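Local coordinates for protein maquette-3 (Escherichia coli, PDB 6Z0C) that is an artificial, computationally modelled four-helix bundle, probably built to hold charged residues in a buried network, at residues Q59-L62 and E63-K67; L42-A45 and S46-R50; I24-L27 and I28-L32. All blocks are in the same frame, centred on the assembly; numbering follows the deposited sequence.

Contact 1 (Q59-L62 and E63-K67); sequences QKQL and ELEEK
Glu65 OE1 accepts the side-chain amide of Gln61, one helical turn earlier, with NE2 to OE1 at 2.9 Å and an N-H...O angle of 154°. The donor does not lie in the plane of the carboxylate but rises 39° above it, and the amide and carboxylate planes are 65° apart, so the two flat groups meet obliquely. Gln61 reaches this position because CG stands anti to the backbone N and the chain then bends at chi2, which turns the amide along the helix toward Glu65. The bond from NE2 sets the rotation of the amide, whose other end, Gln61 OE1, lies against a methyl of Leu64 (OE1 to CD2 3.4 Å). Beneath the side chains, Glu65 N is bonded to Gln61 O at 2.9 Å, so the same pair is joined twice, by backbone and by side chain. The neighbouring backbone bonds are weaker: Glu63 N to Gln59 O and Glu66 N to Leu62 O are both 3.4 Å. All of this lies within helix 52-99 of the four-helix bundle, on the side where both Gln61 and Glu65 are buried. The other carboxylate oxygen, Glu65 OE2, forms salt bridges with Lys35 and Lys162, on two other helices, which is consistent with a design built around buried charged networks; two lysines so close would probably favour its ionised form. A leucine in place of Gln61 has no N-H for Glu65 OE1, and the carboxylate, still held at OE2 by its lysines, would probably be less restrained in its rotation. On the exposed flank, Glu63 CG packs over Gln59 O at 3.7 Å while its extended chain carries the carboxylate outward.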
ATOM      1  N   GLN A  59      17.376   7.430  20.401  1.00 34.59           N
ATOM      2  CA  GLN A  59      17.390   8.785  19.778  1.00 37.74           C
ATOM      3  C   GLN A  59      17.569   8.663  18.258  1.00 37.20           C
ATOM      4  O   GLN A  59      16.858   9.371  17.528  1.00 36.15           O
ATOM      5  CB  GLN A  59      18.466   9.682  20.396  1.00 42.03           C
ATOM      6  CG  GLN A  59      17.907  10.629  21.448  1.00 47.53           C
ATOM      7  CD  GLN A  59      18.962  11.406  22.194  1.00 52.20           C
ATOM      8  OE1 GLN A  59      20.160  11.215  22.002  1.00 61.70           O
ATOM      9  NE2 GLN A  59      18.516  12.296  23.066  1.00 55.53           N
ATOM     10  N   LYS A  60      18.472   7.810  17.779  1.00 38.39           N
ATOM     11  CA  LYS A  60      18.743   7.738  16.316  1.00 42.16           C
ATOM     12  C   LYS A  60      17.533   7.084  15.628  1.00 38.16           C
ATOM     13  O   LYS A  60      17.206   7.513  14.508  1.00 39.51           O
ATOM     14  CB  LYS A  60      20.118   7.124  16.018  1.00 48.54           C
ATOM     15  CG  LYS A  60      20.285   5.628  16.223  1.00 56.02           C
ATOM     16  CD  LYS A  60      21.610   5.115  15.669  1.00 59.96           C
ATOM     17  CE  LYS A  60      22.314   4.119  16.567  1.00 57.90           C
ATOM     18  NZ  LYS A  60      21.614   2.813  16.602  1.00 51.82           N
ATOM     19  N   GLN A  61      16.825   6.162  16.294  1.00 35.11           N
ATOM     20  CA  GLN A  61      15.593   5.538  15.735  1.00 36.40           C
ATOM     21  C   GLN A  61      14.461   6.573  15.677  1.00 36.55           C
ATOM     22  O   GLN A  61      13.654   6.513  14.731  1.00 38.86           O
ATOM     23  CB  GLN A  61      15.164   4.314  16.545  1.00 34.43           C
ATOM     24  CG  GLN A  61      13.861   3.689  16.060  1.00 36.59           C
ATOM     25  CD  GLN A  61      13.913   3.225  14.624  1.00 36.80           C
ATOM     26  OE1 GLN A  61      14.981   2.999  14.056  1.00 37.17           O
ATOM     27  NE2 GLN A  61      12.743   3.078  14.022  1.00 36.31           N
ATOM     28  N   LEU A  62      14.397   7.476  16.657  1.00 39.01           N
ATOM     29  CA  LEU A  62      13.377   8.556  16.729  1.00 40.15           C
ATOM     30  C   LEU A  62      13.422   9.393  15.440  1.00 40.18           C
ATOM     31  O   LEU A  62      12.339   9.669  14.877  1.00 43.51           O
ATOM     32  CB  LEU A  62      13.655   9.400  17.978  1.00 42.35           C
ATOM     33  CG  LEU A  62      12.557  10.365  18.416  1.00 44.32           C
ATOM     34  CD1 LEU A  62      11.199   9.681  18.505  1.00 43.81           C
ATOM     35  CD2 LEU A  62      12.921  10.991  19.749  1.00 49.13           C
ATOM     36  N   GLU A  63      14.621   9.752  14.967  1.00 43.22           N
ATOM     37  CA  GLU A  63      14.824  10.530  13.709  1.00 47.75           C
ATOM     38  C   GLU A  63      14.251   9.761  12.510  1.00 44.15           C
ATOM     39  O   GLU A  63      13.551  10.382  11.687  1.00 46.77           O
ATOM     40  CB  GLU A  63      16.306  10.807  13.451  1.00 51.00           C
ATOM     41  CG  GLU A  63      17.006  11.530  14.585  1.00 53.83           C
ATOM     42  CD  GLU A  63      18.345  12.141  14.205  1.00 59.84           C
ATOM     43  OE1 GLU A  63      18.821  13.018  14.953  1.00 67.20           O
ATOM     44  OE2 GLU A  63      18.908  11.742  13.164  1.00 63.95           O
ATOM     45  N   LEU A  64      14.557   8.467  12.401  1.00 42.50           N
ATOM     46  CA  LEU A  64      14.095   7.591  11.286  1.00 42.91           C
ATOM     47  C   LEU A  64      12.564   7.500  11.330  1.00 39.25           C
ATOM     48  O   LEU A  64      11.940   7.519  10.263  1.00 39.51           O
ATOM     49  CB  LEU A  64      14.761   6.213  11.410  1.00 45.60           C
ATOM     50  CG  LEU A  64      14.144   5.072  10.598  1.00 51.46           C
ATOM     51  CD1 LEU A  64      14.020   5.425   9.121  1.00 55.98           C
ATOM     52  CD2 LEU A  64      14.960   3.792  10.757  1.00 53.40           C
ATOM     53  N   GLU A  65      11.989   7.437  12.530  1.00 38.88           N
ATOM     54  CA  GLU A  65      10.528   7.265  12.748  1.00 40.83           C
ATOM     55  C   GLU A  65       9.750   8.405  12.070  1.00 39.18           C
ATOM     56  O   GLU A  65       8.711   8.122  11.433  1.00 36.29           O
ATOM     57  CB  GLU A  65      10.236   7.202  14.248  1.00 44.12           C
ATOM     58  CG  GLU A  65       9.069   6.301  14.591  1.00 50.32           C
ATOM     59  CD  GLU A  65       9.337   4.814  14.472  1.00 50.87           C
ATOM     60  OE1 GLU A  65      10.380   4.356  14.980  1.00 57.33           O
ATOM     61  OE2 GLU A  65       8.489   4.115  13.887  1.00 66.29           O
ATOM     62  N   GLU A  66      10.221   9.647  12.196  1.00 37.57           N
ATOM     63  CA  GLU A  66       9.528  10.839  11.633  1.00 40.58           C
ATOM     64  C   GLU A  66       9.483  10.712  10.104  1.00 42.51           C
ATOM     65  O   GLU A  66       8.437  11.052   9.513  1.00 40.73           O
ATOM     66  CB  GLU A  66      10.206  12.130  12.097  1.00 42.06           C
ATOM     67  CG  GLU A  66       9.972  12.446  13.568  1.00 42.99           C
ATOM     68  CD  GLU A  66       8.570  12.910  13.941  1.00 43.23           C
ATOM     69  OE1 GLU A  66       8.285  13.001  15.155  1.00 42.52           O
ATOM     70  OE2 GLU A  66       7.767  13.189  13.026  1.00 42.40           O
ATOM     71  N   LYS A  67      10.559  10.204   9.495  1.00 42.09           N
ATOM     72  CA  LYS A  67      10.660   9.979   8.027  1.00 43.84           C
ATOM     73  C   LYS A  67       9.645   8.914   7.594  1.00 40.28           C
ATOM     74  O   LYS A  67       9.014   9.098   6.537  1.00 40.69           O
ATOM     75  CB  LYS A  67      12.085   9.568   7.646  1.00 46.96           C
ATOM     76  CG  LYS A  67      13.141  10.639   7.880  1.00 51.86           C
ATOM     77  CD  LYS A  67      14.561  10.145   7.710  1.00 57.93           C
ATOM     78  CE  LYS A  67      15.567  11.025   8.422  1.00 62.64           C
ATOM     79  NZ  LYS A  67      16.955  10.712   8.013  1.00 66.06           N
TER

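Contact 2 (L42-A45 and S46-R50); sequences LREA and SEKAR
Arg43 and Glu47 form an i to i+4 salt bridge on the last turns of helix 4-48, close to one end of the four-helix bundle. Arg43 NE donates to Glu47 OE1 at 2.7 Å with an N-H...O angle of 160°, and the oxygen lies near the guanidinium plane, at its edge, accepting the N-H with its anti lone pair, the one away from the other oxygen. NH2 of Arg43 adds a weak second bond to the same OE1 at 3.2 Å, so one carboxylate oxygen is held twice while the two planes are 31° apart. Glu47 is brought back over the preceding turn by its bend at chi2 (-66°), which also sets its CG 3.1 Å from Arg43 O.

The other exposed ion pair is far looser. Glu44 and Lys48 run side by side and point the same way, yet Glu44 OE2 and Lys48 NZ remain 3.8 Å apart, a long salt bridge. By contrast, Leu42, Ala45 and Ser46 are buried: Ser46 N bonds to Leu42 O at 2.8 Å, both of these residues touch helix 52-99, and Ala45 reaches Glu154 of helix 152-194. The helix ends here: Ala49 is the first residue to leave helical backbone angles, and its N makes a weak bond of 3.0 Å to Ala45 O.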
ATOM      1  N   LEU A  42       8.885   6.025  22.121  1.00 32.46           N
ATOM      2  CA  LEU A  42      10.343   6.143  21.845  1.00 32.59           C
ATOM      3  C   LEU A  42      10.891   7.398  22.530  1.00 32.44           C
ATOM      4  O   LEU A  42      11.948   7.305  23.169  1.00 30.70           O
ATOM      5  CB  LEU A  42      10.589   6.218  20.336  1.00 35.95           C
ATOM      6  CG  LEU A  42      10.821   4.888  19.629  1.00 38.49           C
ATOM      7  CD1 LEU A  42      10.826   5.088  18.118  1.00 39.98           C
ATOM      8  CD2 LEU A  42      12.123   4.247  20.090  1.00 39.93           C
ATOM      9  N   ARG A  43      10.210   8.536  22.365  1.00 31.84           N
ATOM     10  CA  ARG A  43      10.640   9.828  22.957  1.00 33.16           C
ATOM     11  C   ARG A  43      10.683   9.692  24.485  1.00 32.87           C
ATOM     12  O   ARG A  43      11.692  10.099  25.082  1.00 34.36           O
ATOM     13  CB  ARG A  43       9.718  10.968  22.513  1.00 32.45           C
ATOM     14  CG  ARG A  43      10.111  12.334  23.058  1.00 33.96           C
ATOM     15  CD  ARG A  43      11.519  12.734  22.661  1.00 34.62           C
ATOM     16  NE  ARG A  43      11.942  13.989  23.266  1.00 34.38           N
ATOM     17  CZ  ARG A  43      11.880  15.187  22.691  1.00 35.60           C
ATOM     18  NH1 ARG A  43      11.394  15.329  21.468  1.00 36.31           N
ATOM     19  NH2 ARG A  43      12.305  16.247  23.357  1.00 36.69           N
ATOM     20  N   GLU A  44       9.636   9.127  25.091  1.00 35.43           N
ATOM     21  CA  GLU A  44       9.546   8.923  26.563  1.00 37.31           C
ATOM     22  C   GLU A  44      10.695   8.014  27.020  1.00 35.30           C
ATOM     23  O   GLU A  44      11.389   8.393  27.980  1.00 36.16           O
ATOM     24  CB  GLU A  44       8.187   8.343  26.954  1.00 40.71           C
ATOM     25  CG  GLU A  44       8.065   8.059  28.442  1.00 45.95           C
ATOM     26  CD  GLU A  44       6.649   8.022  28.995  1.00 53.65           C
ATOM     27  OE1 GLU A  44       5.698   8.215  28.214  1.00 61.55           O
ATOM     28  OE2 GLU A  44       6.504   7.806  30.213  1.00 63.22           O
ATOM     29  N   ALA A  45      10.891   6.869  26.359  1.00 33.09           N
ATOM     30  CA  ALA A  45      11.966   5.896  26.678  1.00 34.41           C
ATOM     31  C   ALA A  45      13.334   6.584  26.558  1.00 33.97           C
ATOM     32  O   ALA A  45      14.177   6.379  27.442  1.00 34.61           O
ATOM     33  CB  ALA A  45      11.868   4.688  25.781  1.00 33.33           C
ATOM     34  N   SER A  46      13.532   7.379  25.505  1.00 34.14           N
ATOM     35  CA  SER A  46      14.774   8.153  25.239  1.00 36.62           C
ATOM     36  C   SER A  46      15.049   9.142  26.381  1.00 38.56           C
ATOM     37  O   SER A  46      16.211   9.227  26.830  1.00 39.50           O
ATOM     38  CB  SER A  46      14.686   8.863  23.921  1.00 39.31           C
ATOM     39  OG  SER A  46      15.909   9.519  23.637  1.00 45.41           O
ATOM     40  N   GLU A  47      14.022   9.870  26.830  1.00 41.58           N
ATOM     41  CA  GLU A  47      14.129  10.882  27.918  1.00 43.82           C
ATOM     42  C   GLU A  47      14.540  10.189  29.225  1.00 42.82           C
ATOM     43  O   GLU A  47      15.343  10.774  29.969  1.00 48.99           O
ATOM     44  CB  GLU A  47      12.810  11.636  28.101  1.00 46.12           C
ATOM     45  CG  GLU A  47      12.432  12.530  26.933  1.00 49.05           C
ATOM     46  CD  GLU A  47      13.340  13.723  26.686  1.00 51.37           C
ATOM     47  OE1 GLU A  47      13.377  14.197  25.537  1.00 56.00           O
ATOM     48  OE2 GLU A  47      14.005  14.172  27.636  1.00 58.00           O
ATOM     49  N   LYS A  48      14.023   8.981  29.477  1.00 43.09           N
ATOM     50  CA  LYS A  48      14.205   8.221  30.748  1.00 45.74           C
ATOM     51  C   LYS A  48      15.543   7.466  30.771  1.00 42.98           C
ATOM     52  O   LYS A  48      16.052   7.223  31.883  1.00 41.63           O
ATOM     53  CB  LYS A  48      13.079   7.199  30.924  1.00 49.66           C
ATOM     54  CG  LYS A  48      11.742   7.758  31.384  1.00 53.78           C
ATOM     55  CD  LYS A  48      10.605   6.779  31.188  1.00 59.86           C
ATOM     56  CE  LYS A  48       9.836   6.501  32.460  1.00 63.87           C
ATOM     57  NZ  LYS A  48       8.788   5.475  32.245  1.00 68.30           N
ATOM     58  N   ALA A  49      16.063   7.068  29.605  1.00 40.26           N
ATOM     59  CA  ALA A  49      17.231   6.167  29.450  1.00 44.40           C
ATOM     60  C   ALA A  49      18.439   6.711  30.225  1.00 47.35           C
ATOM     61  O   ALA A  49      18.866   7.846  29.935  1.00 50.70           O
ATOM     62  CB  ALA A  49      17.555   5.993  27.986  1.00 43.32           C
ATOM     63  N   ARG A  50      18.966   5.916  31.167  1.00 49.32           N
ATOM     64  CA  ARG A  50      20.143   6.247  32.018  1.00 52.65           C
ATOM     65  C   ARG A  50      21.429   5.755  31.335  1.00 50.63           C
ATOM     66  O   ARG A  50      22.472   6.423  31.481  1.00 53.38           O
ATOM     67  CB  ARG A  50      19.994   5.613  33.406  1.00 58.60           C
ATOM     68  CG  ARG A  50      18.643   5.858  34.066  1.00 65.75           C
ATOM     69  CD  ARG A  50      18.669   5.722  35.581  1.00 73.46           C
ATOM     70  NE  ARG A  50      18.686   4.340  36.055  1.00 81.60           N
ATOM     71  CZ  ARG A  50      17.613   3.562  36.217  1.00 86.22           C
ATOM     72  NH1 ARG A  50      16.401   4.007  35.925  1.00 91.50           N
ATOM     73  NH2 ARG A  50      17.761   2.326  36.664  1.00 84.21           N
TER

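Contact 3 (I24-L27 and I28-L32); sequences IQQL and IRELL
Arg29 folds its guanidinium back over the preceding turn, placing its centre above Gln25 O, which lies 3.8 Å from the plane. A bend at chi3 makes this return possible and brings the edge of the group to Gln26. There NH1 donates to Gln26 OE1 at 2.6 Å with an N-H...O angle of 156°, and NE adds a weak bond to the same oxygen at 3.2 Å. The two side chains cross at about a right angle, with the amide and guanidinium planes 61° apart. The other end of the Gln26 amide faces the next turn: NE2 makes a weak but almost straight bond to Glu30 OE1, 3.4 Å long at 177°. Gln26 thus bridges arginine and glutamate on the exposed flank of helix 4-48.

The opposite flank belongs to the hydrophobic core of the four-helix bundle. Ile24 CG2 meets Ile28 CD1 at 3.8 Å, and both isoleucines also touch Phe125 of helix 105-144, while Leu27 and Leu31 pack on Leu172 of helix 152-194. Between these flanks the backbone is regularly bonded, with Ile28 N to Ile24 O at 2.9 Å.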
ATOM      1  N   ILE A  24      -6.977  -0.594   1.916  1.00 30.88           N
ATOM      2  CA  ILE A  24      -5.570  -0.099   1.961  1.00 31.57           C
ATOM      3  C   ILE A  24      -5.527   1.253   2.693  1.00 30.96           C
ATOM      4  O   ILE A  24      -4.678   1.412   3.586  1.00 30.51           O
ATOM      5  CB  ILE A  24      -4.972  -0.030   0.542  1.00 30.71           C
ATOM      6  CG1 ILE A  24      -4.605  -1.432   0.044  1.00 31.55           C
ATOM      7  CG2 ILE A  24      -3.792   0.927   0.497  1.00 32.08           C
ATOM      8  CD1 ILE A  24      -4.246  -1.502  -1.420  1.00 32.73           C
ATOM      9  N   GLN A  25      -6.393   2.198   2.332  1.00 31.30           N
ATOM     10  CA  GLN A  25      -6.416   3.550   2.960  1.00 35.10           C
ATOM     11  C   GLN A  25      -6.716   3.423   4.460  1.00 32.25           C
ATOM     12  O   GLN A  25      -6.074   4.145   5.254  1.00 33.60           O
ATOM     13  CB  GLN A  25      -7.414   4.466   2.249  1.00 38.37           C
ATOM     14  CG  GLN A  25      -7.033   4.737   0.801  1.00 43.50           C
ATOM     15  CD  GLN A  25      -7.272   6.170   0.396  1.00 49.92           C
ATOM     16  OE1 GLN A  25      -8.411   6.626   0.314  1.00 60.01           O
ATOM     17  NE2 GLN A  25      -6.193   6.889   0.133  1.00 55.17           N
ATOM     18  N   GLN A  26      -7.639   2.537   4.842  1.00 33.05           N
ATOM     19  CA  GLN A  26      -8.003   2.308   6.266  1.00 36.15           C
ATOM     20  C   GLN A  26      -6.803   1.708   7.007  1.00 34.77           C
ATOM     21  O   GLN A  26      -6.541   2.148   8.142  1.00 34.84           O
ATOM     22  CB  GLN A  26      -9.234   1.409   6.397  1.00 39.56           C
ATOM     23  CG  GLN A  26      -9.667   1.175   7.842  1.00 43.85           C
ATOM     24  CD  GLN A  26      -9.995   2.455   8.576  1.00 49.56           C
ATOM     25  OE1 GLN A  26     -10.469   3.429   7.991  1.00 58.32           O
ATOM     26  NE2 GLN A  26      -9.743   2.464   9.874  1.00 56.57           N
ATOM     27  N   LEU A  27      -6.103   0.741   6.406  1.00 33.87           N
ATOM     28  CA  LEU A  27      -4.935   0.085   7.055  1.00 34.27           C
ATOM     29  C   LEU A  27      -3.808   1.112   7.221  1.00 32.67           C
ATOM     30  O   LEU A  27      -3.180   1.121   8.284  1.00 31.60           O
ATOM     31  CB  LEU A  27      -4.491  -1.141   6.247  1.00 36.69           C
ATOM     32  CG  LEU A  27      -3.263  -1.881   6.782  1.00 38.95           C
ATOM     33  CD1 LEU A  27      -3.374  -2.151   8.277  1.00 42.05           C
ATOM     34  CD2 LEU A  27      -3.053  -3.190   6.030  1.00 39.92           C
ATOM     35  N   ILE A  28      -3.582   1.980   6.230  1.00 33.89           N
ATOM     36  CA  ILE A  28      -2.571   3.073   6.339  1.00 33.17           C
ATOM     37  C   ILE A  28      -2.936   3.980   7.522  1.00 32.76           C
ATOM     38  O   ILE A  28      -2.021   4.335   8.288  1.00 34.19           O
ATOM     39  CB  ILE A  28      -2.435   3.868   5.030  1.00 34.52           C
ATOM     40  CG1 ILE A  28      -1.785   3.027   3.929  1.00 36.09           C
ATOM     41  CG2 ILE A  28      -1.659   5.151   5.280  1.00 36.01           C
ATOM     42  CD1 ILE A  28      -1.936   3.606   2.545  1.00 37.82           C
ATOM     43  N   ARG A  29      -4.212   4.346   7.667  1.00 33.37           N
ATOM     44  CA  ARG A  29      -4.689   5.199   8.793  1.00 35.82           C
ATOM     45  C   ARG A  29      -4.367   4.503  10.123  1.00 33.93           C
ATOM     46  O   ARG A  29      -3.889   5.189  11.038  1.00 34.29           O
ATOM     47  CB  ARG A  29      -6.184   5.508   8.667  1.00 38.20           C
ATOM     48  CG  ARG A  29      -6.500   6.655   7.718  1.00 42.72           C
ATOM     49  CD  ARG A  29      -7.906   7.191   7.912  1.00 46.99           C
ATOM     50  NE  ARG A  29      -8.894   6.212   7.482  1.00 49.61           N
ATOM     51  CZ  ARG A  29      -9.314   6.042   6.229  1.00 52.20           C
ATOM     52  NH1 ARG A  29     -10.208   5.106   5.962  1.00 52.77           N
ATOM     53  NH2 ARG A  29      -8.851   6.803   5.250  1.00 50.64           N
ATOM     54  N   GLU A  30      -4.598   3.188  10.215  1.00 34.54           N
ATOM     55  CA  GLU A  30      -4.334   2.390  11.444  1.00 36.57           C
ATOM     56  C   GLU A  30      -2.824   2.351  11.708  1.00 33.90           C
ATOM     57  O   GLU A  30      -2.431   2.472  12.882  1.00 35.95           O
ATOM     58  CB  GLU A  30      -4.949   0.995  11.324  1.00 38.39           C
ATOM     59  CG  GLU A  30      -6.464   1.020  11.421  1.00 45.51           C
ATOM     60  CD  GLU A  30      -7.193  -0.260  11.046  1.00 50.56           C
ATOM     61  OE1 GLU A  30      -8.424  -0.310  11.252  1.00 58.01           O
ATOM     62  OE2 GLU A  30      -6.540  -1.196  10.541  1.00 60.78           O
ATOM     63  N   LEU A  31      -2.012   2.209  10.658  1.00 34.21           N
ATOM     64  CA  LEU A  31      -0.527   2.196  10.758  1.00 34.88           C
ATOM     65  C   LEU A  31      -0.029   3.557  11.247  1.00 33.48           C
ATOM     66  O   LEU A  31       0.863   3.586  12.105  1.00 33.07           O
ATOM     67  CB  LEU A  31       0.085   1.858   9.396  1.00 37.67           C
ATOM     68  CG  LEU A  31       0.395   0.384   9.170  1.00 39.22           C
ATOM     69  CD1 LEU A  31       0.881   0.162   7.749  1.00 42.62           C
ATOM     70  CD2 LEU A  31       1.426  -0.117  10.172  1.00 39.39           C
ATOM     71  N   LEU A  32      -0.574   4.642  10.699  1.00 33.28           N
ATOM     72  CA  LEU A  32      -0.216   6.024  11.112  1.00 32.65           C
ATOM     73  C   LEU A  32      -0.509   6.204  12.606  1.00 33.83           C
ATOM     74  O   LEU A  32       0.365   6.743  13.322  1.00 33.88           O
ATOM     75  CB  LEU A  32      -0.993   7.018  10.247  1.00 33.68           C
ATOM     76  CG  LEU A  32      -0.441   7.208   8.835  1.00 35.76           C
ATOM     77  CD1 LEU A  32      -1.459   7.891   7.936  1.00 37.77           C
ATOM     78  CD2 LEU A  32       0.854   8.005   8.870  1.00 38.38           C
TER

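How the contacts relate
From the N terminus, contact 3 comes first, midway along helix 4-48 and nearest the centre of the chain; contact 2 follows on the last turns of that helix, and contact 1 lies early on helix 52-99, after the chain has reversed direction. Each is a local contact along one helix, so none closes a long loop; they run in series, without nesting or crossing. Contacts 1 and 2, with centres 13 Å apart, meet across the helix pair: Leu62 CD2 lies 3.7 Å from Arg43 CD, and Gln59 packs on Ser46. Contact 3 touches neither; its nearest atoms are about 8 Å from contact 1 and 12 Å from contact 2.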